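Local coordinates for hypothetical protein (Nostoc punctiforme, PDB 2O62) that is of unknown function but belongs to the DUF3598 family and joins two calycin-clan domains, the second related to an ATP synthase biogenesis factor, at residues Gly69-Phe74 / Trp259-Leu264; Gln231-Ala237 / Arg248-Asn254; Trp6-Leu10 / Asn45-Arg49; Phe89-Glu95 / Leu107-Arg113. All coordinates share one frame; numbering follows the deposited sequence.

Contact 1. Residues Gly69-Phe74 / Trp259-Leu264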
# COMPACT_ATOMS: atom_id res chain seq x y z
N GLY A 69 15.39 8.97 3.85
CA GLY A 69 14.65 9.86 3.03
C GLY A 69 13.20 9.50 3.15
O GLY A 69 12.64 9.48 4.24
N GLY A 70 12.61 9.17 2.01
CA GLY A 70 11.20 8.92 1.92
C GLY A 70 10.78 7.48 2.09
O GLY A 70 9.61 7.15 1.88
N LEU A 71 11.72 6.65 2.55
CA LEU A 71 11.52 5.21 2.71
C LEU A 71 11.52 4.78 4.15
O LEU A 71 12.40 5.16 4.91
CB LEU A 71 12.69 4.45 2.08
CG LEU A 71 12.71 3.76 0.72
CD1 LEU A 71 14.13 3.19 0.58
CD2 LEU A 71 11.69 2.65 0.63
N LEU A 72 10.53 3.96 4.50
CA LEU A 72 10.54 3.26 5.79
C LEU A 72 10.18 1.80 5.59
O LEU A 72 9.28 1.48 4.79
CB LEU A 72 9.58 3.90 6.82
CG LEU A 72 10.08 5.02 7.71
CD1 LEU A 72 8.96 5.49 8.60
CD2 LEU A 72 11.24 4.59 8.56
N PHE A 73 10.86 0.92 6.35
CA PHE A 73 10.66 -0.55 6.27
C PHE A 73 10.20 -1.18 7.56
O PHE A 73 10.59 -0.76 8.67
CB PHE A 73 12.00 -1.27 5.94
CG PHE A 73 12.54 -0.97 4.59
CD1 PHE A 73 13.30 0.15 4.38
CD2 PHE A 73 12.28 -1.82 3.52
CE1 PHE A 73 13.76 0.45 3.09
CE2 PHE A 73 12.75 -1.53 2.24
CZ PHE A 73 13.51 -0.41 2.05
N PHE A 74 9.38 -2.22 7.40
CA PHE A 74 9.06 -3.16 8.45
C PHE A 74 9.99 -4.36 8.44
O PHE A 74 10.77 -4.58 7.49
CB PHE A 74 7.60 -3.60 8.32
CG PHE A 74 6.64 -2.45 8.46
CD1 PHE A 74 6.23 -2.00 9.71
CD2 PHE A 74 6.18 -1.79 7.35
CE1 PHE A 74 5.34 -0.91 9.82
CE2 PHE A 74 5.28 -0.72 7.46
CZ PHE A 74 4.91 -0.27 8.69
N TRP A 259 5.40 14.05 5.99
CA TRP A 259 5.27 12.66 6.30
C TRP A 259 5.65 12.39 7.76
O TRP A 259 6.68 12.84 8.23
CB TRP A 259 6.19 11.87 5.38
CG TRP A 259 6.14 10.41 5.59
CD1 TRP A 259 5.06 9.65 5.90
CD2 TRP A 259 7.24 9.54 5.44
NE1 TRP A 259 5.44 8.30 5.97
CE2 TRP A 259 6.78 8.22 5.69
CE3 TRP A 259 8.57 9.73 5.09
CZ2 TRP A 259 7.60 7.12 5.60
CZ3 TRP A 259 9.41 8.62 5.04
CH2 TRP A 259 8.94 7.34 5.32
N VAL A 260 4.79 11.70 8.51
CA VAL A 260 5.09 11.47 9.92
C VAL A 260 5.29 10.00 10.27
O VAL A 260 6.07 9.71 11.16
CB VAL A 260 4.03 12.13 10.86
CG1 VAL A 260 4.10 13.64 10.72
CG2 VAL A 260 2.69 11.68 10.58
N SER A 261 4.59 9.09 9.59
CA SER A 261 4.61 7.70 10.04
C SER A 261 4.10 6.73 8.97
O SER A 261 3.52 7.14 7.94
CB SER A 261 3.82 7.57 11.34
OG SER A 261 2.42 7.68 11.09
N LEU A 262 4.29 5.43 9.25
CA LEU A 262 3.83 4.36 8.40
C LEU A 262 3.31 3.26 9.28
O LEU A 262 3.93 2.90 10.28
CB LEU A 262 4.98 3.83 7.56
CG LEU A 262 4.73 2.80 6.51
CD1 LEU A 262 3.95 3.45 5.42
CD2 LEU A 262 6.10 2.27 5.96
N THR A 263 2.15 2.74 8.91
CA THR A 263 1.47 1.70 9.68
C THR A 263 1.18 0.46 8.84
O THR A 263 0.74 0.57 7.69
CB THR A 263 0.10 2.27 10.19
OG1 THR A 263 0.37 3.40 11.05
CG2 THR A 263 -0.67 1.24 10.99
N LEU A 264 1.40 -0.72 9.44
CA LEU A 264 1.08 -2.00 8.82
C LEU A 264 0.16 -2.79 9.73
O LEU A 264 0.48 -3.08 10.87
CB LEU A 264 2.37 -2.77 8.49
CG LEU A 264 2.16 -4.10 7.75
CD1 LEU A 264 1.63 -3.93 6.43
CD2 LEU A 264 3.55 -4.80 7.66
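Trp259, whose indole meets Gly70 and Leu72 across the contact, donates from NE1 to the O of Ser261 in its own strand at 3.0 Å. The bond is bent (132° at the hydrogen) and approaches the oxygen from above the carbonyl plane. CG of Trp259 stands anti to the backbone N (chi1 -179°), which carries the six-membered ring out to the other segment. There Gly69 O lies in the ring plane, 3.4 Å from CZ3 of Trp259, and Leu72 CG comes within 3.5 Å of Trp259 CH2. Arg251 links the two sides, since it makes a cation-pi contact with Trp259 and a hydrogen bond from NH2 to Gly70 O. No hydrogen bond runs directly between the segments. Strand 71-73, an outermost strand of the N-terminal antiparallel sheet, runs alongside a C-terminal barrel strand at 34°, axes 8.4 Å apart; the two calycin-clan domains pack here, side chains of the barrel strand against backbone and side chains of 69-74. A classic beta bulge, Val260 and Ser261 opposite Ser252, turns both these residues away and brings Leu262 round to the same side as Trp259. CD2 of Leu262 then fits between Leu72 and Phe74, lying 3.4 Å from Phe74 CE2 and 3.9 Å from Leu72 CB. Beyond it, Leu264 CB sits over one face of the Phe74 ring in a CH-pi contact, 3.7 Å from the centroid.

Contact 2. Residues Gln231-Ala237 / Arg248-Asn254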
# COMPACT_ATOMS: atom_id res chain seq x y z
N GLN A 231 -5.08 19.85 5.63
CA GLN A 231 -5.69 18.64 6.15
C GLN A 231 -4.66 17.52 6.19
O GLN A 231 -3.76 17.44 5.31
CB GLN A 231 -6.90 18.25 5.30
CG GLN A 231 -7.97 19.31 5.16
CD GLN A 231 -8.77 19.52 6.45
OE1 GLN A 231 -8.78 18.63 7.31
NE2 GLN A 231 -9.43 20.69 6.59
N PRO A 232 -4.75 16.64 7.19
CA PRO A 232 -3.85 15.47 7.18
C PRO A 232 -4.26 14.54 6.04
O PRO A 232 -5.43 14.58 5.60
CB PRO A 232 -4.07 14.83 8.54
CG PRO A 232 -5.44 15.23 8.90
CD PRO A 232 -5.68 16.60 8.33
N LEU A 233 -3.29 13.77 5.54
CA LEU A 233 -3.45 12.90 4.40
C LEU A 233 -2.93 11.52 4.71
O LEU A 233 -1.94 11.34 5.43
CB LEU A 233 -2.70 13.47 3.21
CG LEU A 233 -3.22 14.80 2.67
CD1 LEU A 233 -2.20 15.48 1.76
CD2 LEU A 233 -4.49 14.56 1.90
N PHE A 234 -3.60 10.54 4.13
CA PHE A 234 -3.35 9.12 4.39
C PHE A 234 -3.40 8.39 3.04
O PHE A 234 -4.40 8.47 2.33
CB PHE A 234 -4.40 8.55 5.35
CG PHE A 234 -4.51 9.32 6.65
CD1 PHE A 234 -3.72 8.99 7.73
CD2 PHE A 234 -5.42 10.37 6.79
CE1 PHE A 234 -3.79 9.70 8.92
CE2 PHE A 234 -5.49 11.10 7.97
CZ PHE A 234 -4.68 10.75 9.04
N LEU A 235 -2.29 7.78 2.65
CA LEU A 235 -2.21 6.95 1.46
C LEU A 235 -2.35 5.50 1.96
O LEU A 235 -1.59 5.09 2.80
CB LEU A 235 -0.84 7.16 0.87
CG LEU A 235 -0.52 6.57 -0.46
CD1 LEU A 235 -1.23 7.37 -1.51
CD2 LEU A 235 1.01 6.57 -0.65
N GLU A 236 -3.35 4.77 1.47
CA GLU A 236 -3.65 3.43 2.00
C GLU A 236 -3.83 2.45 0.85
O GLU A 236 -4.32 2.78 -0.25
CB GLU A 236 -4.89 3.36 2.95
CG GLU A 236 -5.20 1.91 3.60
CD GLU A 236 -6.29 1.93 4.70
OE1 GLU A 236 -7.00 2.95 4.73
OE2 GLU A 236 -6.43 0.98 5.53
N ALA A 237 -3.36 1.24 1.12
CA ALA A 237 -3.56 0.09 0.26
C ALA A 237 -3.78 -1.11 1.18
O ALA A 237 -3.42 -1.11 2.34
CB ALA A 237 -2.31 -0.13 -0.61
N ARG A 248 -3.20 -4.27 5.63
CA ARG A 248 -3.42 -2.88 5.17
C ARG A 248 -2.19 -2.04 5.53
O ARG A 248 -1.60 -2.22 6.60
CB ARG A 248 -4.66 -2.31 5.80
CG ARG A 248 -5.92 -3.06 5.38
CD ARG A 248 -7.15 -2.42 5.95
NE ARG A 248 -7.37 -2.76 7.38
CZ ARG A 248 -7.33 -1.88 8.39
NH1 ARG A 248 -7.10 -0.59 8.19
NH2 ARG A 248 -7.56 -2.28 9.64
N MSE A 249 -1.80 -1.12 4.65
CA MSE A 249 -0.69 -0.24 4.94
C MSE A 249 -1.11 1.22 4.73
O MSE A 249 -1.78 1.53 3.77
CB MSE A 249 0.56 -0.60 4.11
CG MSE A 249 1.77 0.05 4.60
SE MSE A 249 3.42 -0.11 3.52
CE MSE A 249 3.59 -1.93 3.63
N ILE A 250 -0.73 2.09 5.66
CA ILE A 250 -1.12 3.49 5.69
C ILE A 250 0.12 4.36 5.88
O ILE A 250 0.81 4.23 6.89
CB ILE A 250 -2.07 3.78 6.82
CG1 ILE A 250 -3.27 2.81 6.78
CG2 ILE A 250 -2.53 5.22 6.76
CD1 ILE A 250 -3.18 1.68 7.74
N ARG A 251 0.41 5.22 4.89
CA ARG A 251 1.47 6.24 4.97
C ARG A 251 0.81 7.56 5.36
O ARG A 251 -0.05 8.06 4.64
CB ARG A 251 2.16 6.39 3.61
CG ARG A 251 3.46 7.21 3.56
CD ARG A 251 3.85 7.42 2.09
NE ARG A 251 5.03 8.27 2.04
CZ ARG A 251 6.27 7.86 2.22
NH1 ARG A 251 6.58 6.59 2.34
NH2 ARG A 251 7.24 8.77 2.19
N SER A 252 1.19 8.09 6.51
CA SER A 252 0.46 9.20 7.13
C SER A 252 1.20 10.52 7.07
O SER A 252 2.36 10.59 7.44
CB SER A 252 0.14 8.85 8.58
OG SER A 252 -0.66 7.67 8.66
N TYR A 253 0.49 11.57 6.67
CA TYR A 253 1.01 12.94 6.59
C TYR A 253 0.25 13.85 7.56
O TYR A 253 -0.95 13.74 7.69
CB TYR A 253 0.86 13.51 5.18
CG TYR A 253 1.76 12.87 4.17
CD1 TYR A 253 1.45 11.61 3.65
CD2 TYR A 253 2.95 13.49 3.77
CE1 TYR A 253 2.29 10.98 2.74
CE2 TYR A 253 3.80 12.85 2.84
CZ TYR A 253 3.44 11.60 2.35
OH TYR A 253 4.25 10.93 1.47
N ASN A 254 0.96 14.77 8.22
CA ASN A 254 0.27 15.76 9.08
C ASN A 254 -0.32 16.90 8.22
O ASN A 254 -0.09 16.95 6.99
CB ASN A 254 1.18 16.30 10.22
CG ASN A 254 2.28 17.13 9.74
OD1 ASN A 254 2.27 17.62 8.62
ND2 ASN A 254 3.24 17.36 10.63
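Glu236 and Arg248 reach for each other across two antiparallel strands, with carboxylate and guanidinium planes turned 51° apart. The Glu236 chain is extended beyond CG, while Arg248 bends at chi3 (-78°), and in this conformer, one of two modelled for Glu236, NH1 of Arg248 makes a salt bridge to Glu236 OE2 at 3.2 Å. The oxygen lies in the guanidinium plane. NH2 of Arg248 holds a second carboxylate, that of Glu267, and a methionine in place of Arg248 would probably take the cation from Glu267, and from Glu236 in the conformer that bonds here. Ile250 runs alongside Glu236, its CG1 3.8 Å from Glu236 CD. Farther along the same face, the Phe234 ring turns an edge to Ser252, with CD1 3.5 Å from Ser252 OG, and that hydroxyl binds a glycerol.

On the other face, Leu235 and Arg251 lie side by side and point the same way. The extended Arg251 ends in a nearly straight bond from NE to OH of Tyr253 (2.8 Å, 167°), in plane with the guanidinium; the same hydroxyl also bonds Leu83 O. Paired backbone bonds at Leu233-Tyr253, Leu235-Arg251 and Ala237-Met249 fix the register of this beta hairpin. Within the C-terminal barrel, strand 219-224 adjoins 233-242 and strand 259-269 adjoins 245-253, while Ala237 and Met249 pack on Leu96 and Phe98 of strand 93-100 from the N-terminal sheet.

Contact 3. Residues Trp6-Leu10 / Asn45-Arg49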
# COMPACT_ATOMS: atom_id res chain seq x y z
N TRP A 6 18.29 -0.79 7.36
CA TRP A 6 19.06 -1.45 6.33
C TRP A 6 18.84 -2.96 6.35
O TRP A 6 18.64 -3.56 5.30
CB TRP A 6 20.53 -1.12 6.51
CG TRP A 6 21.41 -1.69 5.40
CD1 TRP A 6 22.26 -2.78 5.49
CD2 TRP A 6 21.53 -1.19 4.08
NE1 TRP A 6 22.88 -2.98 4.29
CE2 TRP A 6 22.43 -2.04 3.39
CE3 TRP A 6 20.93 -0.12 3.38
CZ2 TRP A 6 22.76 -1.84 2.06
CZ3 TRP A 6 21.26 0.08 2.07
CH2 TRP A 6 22.16 -0.79 1.41
N GLU A 7 18.85 -3.54 7.54
CA GLU A 7 18.60 -4.97 7.68
C GLU A 7 17.20 -5.35 7.21
O GLU A 7 17.04 -6.41 6.60
CB GLU A 7 18.84 -5.40 9.11
CG GLU A 7 20.31 -5.36 9.43
CD GLU A 7 20.63 -5.24 10.93
OE1 GLU A 7 19.70 -4.99 11.75
OE2 GLU A 7 21.83 -5.38 11.27
N CYS A 8 16.21 -4.51 7.50
CA CYS A 8 14.86 -4.72 6.96
C CYS A 8 14.84 -4.70 5.45
O CYS A 8 14.22 -5.54 4.80
CB CYS A 8 13.90 -3.67 7.48
SG CYS A 8 13.61 -3.63 9.23
N PHE A 9 15.52 -3.72 4.88
CA PHE A 9 15.65 -3.60 3.44
C PHE A 9 16.22 -4.89 2.86
O PHE A 9 15.69 -5.38 1.88
CB PHE A 9 16.48 -2.37 3.11
CG PHE A 9 16.90 -2.24 1.66
CD1 PHE A 9 16.03 -2.46 0.63
CD2 PHE A 9 18.19 -1.80 1.38
CE1 PHE A 9 16.41 -2.28 -0.69
CE2 PHE A 9 18.60 -1.63 0.06
CZ PHE A 9 17.70 -1.87 -0.98
N LEU A 10 17.26 -5.44 3.47
CA LEU A 10 17.86 -6.68 2.99
C LEU A 10 16.93 -7.88 2.93
O LEU A 10 17.24 -8.86 2.24
CB LEU A 10 19.08 -7.01 3.83
CG LEU A 10 20.22 -6.00 3.79
CD1 LEU A 10 21.36 -6.48 4.69
CD2 LEU A 10 20.75 -5.75 2.39
N ASN A 45 27.00 -7.26 2.18
CA ASN A 45 25.69 -6.57 2.16
C ASN A 45 25.74 -5.12 2.58
O ASN A 45 24.77 -4.59 3.09
CB ASN A 45 24.62 -7.31 2.96
CG ASN A 45 24.25 -8.66 2.38
OD1 ASN A 45 24.35 -8.89 1.18
ND2 ASN A 45 23.81 -9.56 3.25
N GLN A 46 26.85 -4.48 2.35
CA GLN A 46 26.99 -3.07 2.64
C GLN A 46 26.53 -2.21 1.45
O GLN A 46 26.35 -1.01 1.60
CB GLN A 46 28.44 -2.77 2.96
CG GLN A 46 28.98 -3.44 4.25
CD GLN A 46 30.45 -3.08 4.55
OE1 GLN A 46 31.40 -3.73 4.07
NE2 GLN A 46 30.63 -2.04 5.36
N THR A 47 26.44 -2.81 0.27
CA THR A 47 25.93 -2.16 -0.95
C THR A 47 24.83 -3.07 -1.46
O THR A 47 25.01 -4.29 -1.41
CB THR A 47 26.99 -2.13 -2.06
OG1 THR A 47 28.11 -1.31 -1.68
CG2 THR A 47 26.40 -1.58 -3.37
N VAL A 48 23.70 -2.52 -1.93
CA VAL A 48 22.72 -3.31 -2.68
C VAL A 48 22.64 -2.82 -4.13
O VAL A 48 22.44 -1.61 -4.37
CB VAL A 48 21.32 -3.26 -2.05
CG1 VAL A 48 20.34 -3.92 -2.97
CG2 VAL A 48 21.29 -4.00 -0.71
N ARG A 49 22.84 -3.72 -5.09
CA ARG A 49 22.69 -3.39 -6.49
C ARG A 49 21.32 -3.81 -6.99
O ARG A 49 20.89 -4.95 -6.81
CB ARG A 49 23.74 -4.06 -7.35
CG ARG A 49 23.51 -3.82 -8.84
CD ARG A 49 24.55 -4.51 -9.65
NE ARG A 49 25.80 -3.83 -9.44
CZ ARG A 49 27.01 -4.40 -9.51
NH1 ARG A 49 27.13 -5.70 -9.78
NH2 ARG A 49 28.09 -3.66 -9.28
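A short helix packs here against the start of a strand: helix 5-10, near the N-terminus, lies beside the turn that leads into strand 47-54 of the antiparallel sheet of the N-terminal, calycin-clan domain. The contact is partly buried and far from the centre of the chain. Its one cross-segment hydrogen bond is short, from NE1 of Trp6 to the backbone O of Asn45 at 2.8 Å. The oxygen lies in the indole plane and is met nearly along the C=O axis. Trp6 gets there because its CG is anti to the backbone N (chi1 -175°), swinging the indole out from the helix toward the turn, with NE1 facing Asn45 O. Asn45 has left-handed backbone angles, and the following Gln46 and Thr47 form a classic beta bulge opposite Leu42. A phenylalanine in place of Trp6 would be likely to leave Asn45 O without this donor and to withdraw CZ2 and CH2 from Val48.

The apolar half centres on Val48, whose CG2 is 3.8 Å from CZ2 of Trp6 and 3.7 Å from CE2 of Phe9. Within the helix, Phe9 CD2 and Leu10 CD2 both rest over one face of the indole. Phe9 also meets the ring of Phe73. Leu10 touches both the turn and the strand: its CD2 is 3.6 Å from Val48 CG2, and its CD1 lies 3.8 Å from Asn45 CB.

Contact 4. Residues Phe89-Glu95 / Leu107-Arg113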
# COMPACT_ATOMS: atom_id res chain seq x y z
N PHE A 89 3.99 22.32 -5.78
CA PHE A 89 4.40 21.50 -6.93
C PHE A 89 4.61 20.04 -6.65
O PHE A 89 4.86 19.26 -7.57
CB PHE A 89 5.68 22.10 -7.47
CG PHE A 89 5.46 23.39 -8.12
CD1 PHE A 89 5.06 23.44 -9.45
CD2 PHE A 89 5.64 24.57 -7.42
CE1 PHE A 89 4.85 24.65 -10.04
CE2 PHE A 89 5.42 25.79 -8.02
CZ PHE A 89 5.05 25.84 -9.34
N SER A 90 4.51 19.65 -5.38
CA SER A 90 4.75 18.28 -4.97
C SER A 90 3.43 17.62 -4.83
O SER A 90 2.80 17.79 -3.79
CB SER A 90 5.44 18.21 -3.63
OG SER A 90 6.79 18.65 -3.72
N GLU A 91 3.03 16.84 -5.84
CA GLU A 91 1.76 16.10 -5.81
C GLU A 91 1.73 15.02 -4.74
O GLU A 91 2.74 14.48 -4.35
CB GLU A 91 1.48 15.45 -7.17
CG GLU A 91 1.20 16.43 -8.29
CD GLU A 91 1.28 15.83 -9.70
OE1 GLU A 91 1.86 14.74 -9.91
OE2 GLU A 91 0.76 16.51 -10.61
N PHE A 92 0.53 14.66 -4.32
CA PHE A 92 0.35 13.54 -3.41
C PHE A 92 0.50 12.22 -4.20
O PHE A 92 0.36 12.16 -5.42
CB PHE A 92 -1.03 13.61 -2.77
CG PHE A 92 -1.25 12.63 -1.63
CD1 PHE A 92 -0.34 12.57 -0.57
CD2 PHE A 92 -2.38 11.86 -1.60
CE1 PHE A 92 -0.56 11.72 0.46
CE2 PHE A 92 -2.63 11.01 -0.56
CZ PHE A 92 -1.71 10.93 0.47
N GLY A 93 0.83 11.17 -3.47
CA GLY A 93 1.11 9.87 -4.04
C GLY A 93 2.11 9.10 -3.22
O GLY A 93 2.45 9.52 -2.11
N GLY A 94 2.59 7.98 -3.74
CA GLY A 94 3.61 7.21 -3.06
C GLY A 94 3.30 5.72 -3.23
O GLY A 94 2.32 5.35 -3.87
N GLU A 95 4.14 4.88 -2.64
CA GLU A 95 4.08 3.44 -2.84
C GLU A 95 3.90 2.72 -1.51
O GLU A 95 4.59 3.03 -0.54
CB GLU A 95 5.39 2.98 -3.46
CG GLU A 95 5.52 1.48 -3.65
CD GLU A 95 6.87 1.06 -4.20
OE1 GLU A 95 7.75 1.92 -4.39
OE2 GLU A 95 7.08 -0.14 -4.44
N LEU A 107 1.92 -1.22 -4.55
CA LEU A 107 0.91 -0.37 -5.13
C LEU A 107 1.35 1.09 -5.05
O LEU A 107 1.58 1.61 -3.97
CB LEU A 107 -0.45 -0.59 -4.43
CG LEU A 107 -1.72 -0.04 -5.13
CD1 LEU A 107 -2.91 -0.90 -4.84
CD2 LEU A 107 -2.03 1.34 -4.64
N VAL A 108 1.44 1.73 -6.21
CA VAL A 108 1.69 3.14 -6.33
C VAL A 108 0.40 3.92 -6.69
O VAL A 108 -0.36 3.54 -7.60
CB VAL A 108 2.72 3.42 -7.44
CG1 VAL A 108 3.09 4.86 -7.47
CG2 VAL A 108 3.94 2.57 -7.23
N GLN A 109 0.15 4.97 -5.92
CA GLN A 109 -0.90 5.94 -6.20
C GLN A 109 -0.30 7.25 -6.65
O GLN A 109 0.72 7.71 -6.10
CB GLN A 109 -1.76 6.21 -4.96
CG GLN A 109 -2.47 4.97 -4.38
CD GLN A 109 -3.57 5.29 -3.38
OE1 GLN A 109 -4.32 6.27 -3.55
NE2 GLN A 109 -3.70 4.44 -2.38
N LEU A 110 -0.96 7.87 -7.62
CA LEU A 110 -0.50 9.08 -8.28
C LEU A 110 -1.65 10.06 -8.36
O LEU A 110 -2.72 9.71 -8.87
CB LEU A 110 0.02 8.77 -9.67
CG LEU A 110 1.17 7.77 -9.76
CD1 LEU A 110 1.42 7.44 -11.19
CD2 LEU A 110 2.46 8.31 -9.12
N PHE A 111 -1.46 11.25 -7.79
CA PHE A 111 -2.46 12.31 -7.78
C PHE A 111 -2.02 13.45 -8.68
O PHE A 111 -0.82 13.74 -8.80
CB PHE A 111 -2.72 12.82 -6.34
CG PHE A 111 -3.38 11.78 -5.44
CD1 PHE A 111 -2.68 10.67 -5.00
CD2 PHE A 111 -4.74 11.89 -5.10
CE1 PHE A 111 -3.27 9.70 -4.19
CE2 PHE A 111 -5.32 10.91 -4.30
CZ PHE A 111 -4.58 9.82 -3.86
N ASP A 112 -3.00 14.12 -9.23
CA ASP A 112 -2.77 15.25 -10.12
C ASP A 112 -2.61 16.57 -9.38
O ASP A 112 -2.55 16.62 -8.16
CB ASP A 112 -3.85 15.29 -11.21
CG ASP A 112 -5.21 15.68 -10.72
OD1 ASP A 112 -5.30 16.36 -9.70
OD2 ASP A 112 -6.19 15.30 -11.40
N ARG A 113 -2.52 17.65 -10.13
CA ARG A 113 -2.28 18.95 -9.52
C ARG A 113 -3.48 19.51 -8.77
O ARG A 113 -3.30 20.42 -7.98
CB ARG A 113 -1.80 19.95 -10.57
CG ARG A 113 -0.47 19.56 -11.12
CD ARG A 113 0.01 20.55 -12.12
NE ARG A 113 1.07 19.94 -12.89
CZ ARG A 113 2.33 19.84 -12.47
NH1 ARG A 113 2.69 20.30 -11.28
NH2 ARG A 113 3.21 19.26 -13.23
O HOH W 1 5.01 19.52 -10.14
O HOH W 2 -1.87 15.95 -5.49
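Phe92 and Phe111 form the tight end of this contact, side by side and pointing the same way. CD2 of Phe92 stands 3.5 Å above one face of the Phe111 ring, toward its rim, while the two planes are tilted by 50°. The pair is buried against the C-terminal barrel, both rings touching Leu235 and Pro224. The backbones are also close at Gly93, whose CA is 3.0 Å from Gln109 O; a CB there would collide with that oxygen. Gly93 and Phe111 belong to a beta hairpin, strands 93-100 and 103-111 of the N-terminal sheet, with Phe92 just ahead of the first strand. Gly94 and Gln109 form a hydrogen-bonded pair, bonded in both directions, and Phe111 N adds a more bent bond to Phe92 O (143°). The Gln109 side chain leads away to Ser223 of the barrel.

Before Phe92 and after Phe111 the chains separate, and water takes over. One water receives a bond from Phe92 N and gives one to Asp112 O at 2.8 Å; another bridges Phe89 O and Arg113 NH1. Glu91 OE2 lies over the centre of one guanidinium face of Arg113, 4.1 Å from its NE, so opposite charges lie near each other without an N-H directed at the oxygen.

In the fold
Contact 1 is the buried one, an apolar interface between the two sheets with no hydrogen bond across it. Contacts 2 and 4 are hairpins of different domains that touch each other: Leu235 packs on Gly93, Gly94 and Gln109. Contact 2 has a salt bridge on the face away from this junction; contact 4 has waters where its chains part. Contacts 1 and 2 share the barrel wall, where strand 245-253 bonds to 259-269. Contact 3 is the most peripheral, its centre about 26 Å from those of contacts 2 and 4, yet Cys8 and Phe9 of its helix back onto Phe73, on the other side of strand 71-73 from contact 1.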